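Side-chain contacts in transcriptional regulator AefR (PDB 3CDL), which probably binds cis-regulatory DNA and controls transcription as a TetR-family regulator: residues 80-85 with 135-140; 139-142 with 146-149. All coordinates share one frame; numbering follows the deposited sequence.

Overall arrangement
Both contacts use helix 133-143, and their centres lie about 8 Å apart. Contact 1 (80-85 with 135-140) is fully buried and tertiary: an indole reaches from that helix to the start of helix 82-97, combining one N-H bond with leucine and glutamine packing. Contact 2 (139-142 with 146-149) is local and only partly buried. There the helix ends, and its chemistry is a backbone bond plus apolar contact, with the more exposed P149 at its margin. R146 connects the two, its NH1 lying 2.9 Å from V80 O, a probable hydrogen bond to the residue before the S81 N-cap.

Contact 1: residues 80-85 with 135-140; sequences VSLREQ and SAWIRA
W137 points the CZ2 corner of its indole at the start of helix 82-97, where CZ2 meets both L82 CD2 at 3.9 Å and Q85 CG at 3.7 Å. The leucine methyl lies obliquely to the ring and also approaches W137 CH2, at 4.0 Å, while the Q85 amide sits at the ring edge. On the pyrrole side, W137 NE1 donates a hydrogen bond to Q85 OE1 over 3.2 Å, with an N-H...O angle of 159°. The acceptor lies near the indole plane, whereas the donor stands 48° out of the amide plane, above the carbonyl and not on a lone pair. Q85 OE1 also accepts from the backbone N of R77, so two N-H groups grip this buried oxygen.

W137 can bridge the gap because its CG is anti to the backbone N (chi1 -172°), which sends the ring outward from helix 133-143; the CA atoms of Q85 and W137 are still 9.9 Å apart. This is helix-to-helix packing within the all-helical C-terminal domain of a TetR-type regulator, and L86 and L89 further along helix 82-97 and M159 of helix 152-167 add to the ring's surroundings. The receiving helix begins with a defined N-cap: S81 OG accepts from E84 N at 3.0 Å. Q85, with CG between its backbone N and carbonyl carbon and the chain extended beyond, runs beside this first turn, and its NE2 makes a weak hydrogen bond of 3.5 Å to S81 O.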
loop_
_atom_site.group_PDB
_atom_site.type_symbol
_atom_site.label_atom_id
_atom_site.label_comp_id
_atom_site.label_asym_id
_atom_site.label_seq_id
_atom_site.Cartn_x
_atom_site.Cartn_y
_atom_site.Cartn_z
ATOM N N VAL B 80 28.056 17.557 -5.940
ATOM C CA VAL B 80 26.950 18.206 -6.616
ATOM C C VAL B 80 25.922 18.281 -5.489
ATOM O O VAL B 80 25.987 17.479 -4.544
ATOM C CB VAL B 80 26.453 17.377 -7.840
ATOM C CG1 VAL B 80 26.625 15.883 -7.603
ATOM C CG2 VAL B 80 25.009 17.698 -8.178
ATOM N N SER B 81 25.007 19.249 -5.547
ATOM C CA SER B 81 24.055 19.443 -4.450
ATOM C C SER B 81 23.181 18.220 -4.272
ATOM O O SER B 81 22.753 17.614 -5.259
ATOM C CB SER B 81 23.178 20.681 -4.661
ATOM O OG SER B 81 22.208 20.448 -5.660
ATOM N N LEU B 82 22.945 17.862 -3.008
ATOM C CA LEU B 82 22.000 16.810 -2.629
ATOM C C LEU B 82 20.682 16.951 -3.382
ATOM O O LEU B 82 20.173 15.983 -3.943
ATOM C CB LEU B 82 21.711 16.856 -1.122
ATOM C CG LEU B 82 22.830 16.564 -0.129
ATOM C CD1 LEU B 82 22.268 16.615 1.285
ATOM C CD2 LEU B 82 23.492 15.213 -0.405
ATOM N N ARG B 83 20.152 18.171 -3.383
ATOM C CA ARG B 83 18.941 18.501 -4.103
ATOM C C ARG B 83 18.999 17.997 -5.550
ATOM O O ARG B 83 18.199 17.146 -5.950
ATOM C CB ARG B 83 18.724 20.017 -4.056
ATOM C CG ARG B 83 17.442 20.470 -4.692
ATOM C CD ARG B 83 17.096 21.875 -4.284
ATOM N NE ARG B 83 15.656 22.067 -4.418
ATOM C CZ ARG B 83 14.787 22.052 -3.411
ATOM N NH1 ARG B 83 13.504 22.228 -3.676
ATOM N NH2 ARG B 83 15.188 21.877 -2.150
ATOM N N GLU B 84 19.970 18.499 -6.314
ATOM C CA GLU B 84 20.083 18.180 -7.736
ATOM C C GLU B 84 20.094 16.675 -7.975
ATOM O O GLU B 84 19.287 16.162 -8.753
ATOM C CB GLU B 84 21.340 18.818 -8.331
ATOM C CG GLU B 84 21.302 18.931 -9.837
ATOM C CD GLU B 84 22.683 18.927 -10.454
ATOM O OE1 GLU B 84 23.453 19.901 -10.236
ATOM O OE2 GLU B 84 23.002 17.939 -11.157
ATOM N N GLN B 85 21.003 15.978 -7.294
ATOM C CA GLN B 85 21.118 14.525 -7.411
ATOM C C GLN B 85 19.921 13.760 -6.851
ATOM O O GLN B 85 19.514 12.774 -7.433
ATOM C CB GLN B 85 22.443 14.006 -6.822
ATOM C CG GLN B 85 22.720 14.304 -5.341
ATOM C CD GLN B 85 24.172 13.998 -4.944
ATOM O OE1 GLN B 85 24.642 12.869 -5.088
ATOM N NE2 GLN B 85 24.880 15.003 -4.445
ATOM N N SER B 135 18.401 3.692 -0.264
ATOM C CA SER B 135 19.178 3.296 0.889
ATOM C C SER B 135 20.672 3.517 0.678
ATOM O O SER B 135 21.332 4.169 1.481
ATOM C CB SER B 135 18.899 1.829 1.173
ATOM O OG SER B 135 19.154 1.529 2.524
ATOM N N ALA B 136 21.208 2.978 -0.411
ATOM C CA ALA B 136 22.637 3.045 -0.676
ATOM C C ALA B 136 23.126 4.495 -0.658
ATOM O O ALA B 136 24.177 4.810 -0.090
ATOM C CB ALA B 136 22.949 2.377 -2.011
ATOM N N TRP B 137 22.332 5.370 -1.266
ATOM C CA TRP B 137 22.624 6.790 -1.370
ATOM C C TRP B 137 22.602 7.475 -0.007
ATOM O O TRP B 137 23.565 8.156 0.355
ATOM C CB TRP B 137 21.599 7.439 -2.302
ATOM C CG TRP B 137 21.876 8.867 -2.671
ATOM C CD1 TRP B 137 22.690 9.323 -3.683
ATOM C CD2 TRP B 137 21.317 10.028 -2.052
ATOM N NE1 TRP B 137 22.670 10.697 -3.717
ATOM C CE2 TRP B 137 21.828 11.153 -2.732
ATOM C CE3 TRP B 137 20.428 10.226 -0.988
ATOM C CZ2 TRP B 137 21.491 12.454 -2.374
ATOM C CZ3 TRP B 137 20.086 11.521 -0.639
ATOM C CH2 TRP B 137 20.621 12.618 -1.327
ATOM N N ILE B 138 21.505 7.288 0.741
ATOM C CA ILE B 138 21.356 7.877 2.076
ATOM C C ILE B 138 22.564 7.564 2.964
ATOM O O ILE B 138 23.102 8.461 3.609
ATOM C CB ILE B 138 19.999 7.466 2.763
ATOM C CG1 ILE B 138 18.811 8.128 2.062
ATOM C CG2 ILE B 138 19.977 7.840 4.241
ATOM C CD1 ILE B 138 17.512 7.316 2.107
ATOM N N ARG B 139 22.976 6.296 2.982
ATOM C CA ARG B 139 24.179 5.838 3.682
ATOM C C ARG B 139 25.437 6.567 3.194
ATOM O O ARG B 139 26.248 7.006 4.007
ATOM C CB ARG B 139 24.333 4.316 3.529
ATOM C CG ARG B 139 25.611 3.705 4.125
ATOM C CD ARG B 139 25.497 2.189 4.410
ATOM N NE ARG B 139 24.457 1.544 3.614
ATOM C CZ ARG B 139 23.370 0.962 4.119
ATOM N NH1 ARG B 139 22.460 0.431 3.297
ATOM N NH2 ARG B 139 23.193 0.903 5.438
ATOM N N ALA B 140 25.600 6.699 1.877
ATOM C CA ALA B 140 26.735 7.449 1.326
ATOM C C ALA B 140 26.708 8.939 1.722
ATOM O O ALA B 140 27.719 9.487 2.190
ATOM C CB ALA B 140 26.798 7.289 -0.180
#

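Contact 2: residues 139-142 with 146-149; sequences RAAQ and RLKP
The backbone turns sharply between 139-142 and 146-149, bringing the CA atoms of A141 and R146 to 5.6 Å and those of Q142 and L147 to 4.6 Å. One hydrogen bond closes the turn: R146 N donates to A141 O over 3.1 Å with an N-H...O angle of 162°. The bond occupies a carbonyl of the last helical turn, five residues before its donor.

L147 then doubles back over the helix end. Its CG and CD1 each lie 3.7 Å from A141 CB, making a small apolar contact, and its CB sits 3.8 Å from Q142 CG. This brings the aliphatic part of Q142 alongside the loop backbone, with its CG 3.7 Å from L147 O. L82, L196 and Y199 also touch the leucine.

R146 takes the other direction. CG lies anti to its own carbonyl carbon (chi1 -82°), and bends further along carry the guanidinium away from helix 133-143, toward V80 O, to which NH1 is hydrogen-bonded. The loop is tied to the C-terminal end of the chain by K148, whose NZ bonds to W198 O and whose ammonium makes a cation-pi contact with W198, and by backbone bonds of R146 with I201 and of K148 with Y199. Apart from the apolar contact of L147 with A141, which is a separate feature, the bond from R146 N to A141 O is the 6→1 bond of a Schellman-like C-cap, set where helix 133-143 gives way to the loop before helix 152-167.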
loop_
_atom_site.group_PDB
_atom_site.type_symbol
_atom_site.label_atom_id
_atom_site.label_comp_id
_atom_site.label_asym_id
_atom_site.label_seq_id
_atom_site.Cartn_x
_atom_site.Cartn_y
_atom_site.Cartn_z
ATOM N N ARG B 139 22.976 6.296 2.982
ATOM C CA ARG B 139 24.179 5.838 3.682
ATOM C C ARG B 139 25.437 6.567 3.194
ATOM O O ARG B 139 26.248 7.006 4.007
ATOM C CB ARG B 139 24.333 4.316 3.529
ATOM C CG ARG B 139 25.611 3.705 4.125
ATOM C CD ARG B 139 25.497 2.189 4.410
ATOM N NE ARG B 139 24.457 1.544 3.614
ATOM C CZ ARG B 139 23.370 0.962 4.119
ATOM N NH1 ARG B 139 22.460 0.431 3.297
ATOM N NH2 ARG B 139 23.193 0.903 5.438
ATOM N N ALA B 140 25.600 6.699 1.877
ATOM C CA ALA B 140 26.735 7.449 1.326
ATOM C C ALA B 140 26.708 8.939 1.722
ATOM O O ALA B 140 27.719 9.487 2.190
ATOM C CB ALA B 140 26.798 7.289 -0.180
ATOM N N ALA B 141 25.542 9.572 1.551
ATOM C CA ALA B 141 25.315 10.974 1.920
ATOM C C ALA B 141 25.620 11.222 3.399
ATOM O O ALA B 141 26.196 12.265 3.766
ATOM C CB ALA B 141 23.890 11.378 1.585
ATOM N N GLN B 142 25.248 10.246 4.232
ATOM C CA GLN B 142 25.536 10.284 5.669
ATOM C C GLN B 142 27.027 10.211 6.003
ATOM O O GLN B 142 27.500 10.978 6.845
ATOM C CB GLN B 142 24.768 9.189 6.411
ATOM C CG GLN B 142 23.388 9.597 6.878
ATOM C CD GLN B 142 22.555 8.421 7.359
ATOM O OE1 GLN B 142 21.328 8.504 7.404
ATOM N NE2 GLN B 142 23.208 7.316 7.712
ATOM N N ARG B 146 26.498 14.940 5.205
ATOM C CA ARG B 146 25.529 15.852 4.585
ATOM C C ARG B 146 24.100 15.522 4.950
ATOM O O ARG B 146 23.181 16.328 4.747
ATOM C CB ARG B 146 25.693 15.883 3.068
ATOM C CG ARG B 146 26.831 16.821 2.626
ATOM C CD ARG B 146 26.459 17.583 1.367
ATOM N NE ARG B 146 26.885 16.854 0.175
ATOM C CZ ARG B 146 26.607 17.205 -1.081
ATOM N NH1 ARG B 146 27.070 16.456 -2.084
ATOM N NH2 ARG B 146 25.866 18.287 -1.340
ATOM N N LEU B 147 23.917 14.323 5.481
ATOM C CA LEU B 147 22.620 13.884 5.950
ATOM C C LEU B 147 22.732 13.500 7.408
ATOM O O LEU B 147 23.810 13.173 7.896
ATOM C CB LEU B 147 22.091 12.710 5.136
ATOM C CG LEU B 147 21.336 12.911 3.826
ATOM C CD1 LEU B 147 20.686 11.591 3.487
ATOM C CD2 LEU B 147 20.282 14.053 3.875
ATOM N N LYS B 148 21.606 13.572 8.099
ATOM C CA LYS B 148 21.576 13.407 9.532
ATOM C C LYS B 148 21.540 11.912 9.856
ATOM O O LYS B 148 20.989 11.126 9.085
ATOM C CB LYS B 148 20.411 14.258 10.071
ATOM C CG LYS B 148 19.482 13.698 11.128
ATOM C CD LYS B 148 18.331 14.703 11.402
ATOM C CE LYS B 148 18.790 16.194 11.333
ATOM N NZ LYS B 148 17.627 17.163 11.254
ATOM N N PRO B 149 22.195 11.493 10.947
ATOM C CA PRO B 149 22.172 10.076 11.333
ATOM C C PRO B 149 20.764 9.496 11.520
ATOM O O PRO B 149 19.982 9.992 12.326
ATOM C CB PRO B 149 22.921 10.069 12.665
ATOM C CG PRO B 149 22.893 11.496 13.129
ATOM C CD PRO B 149 23.008 12.286 11.876
#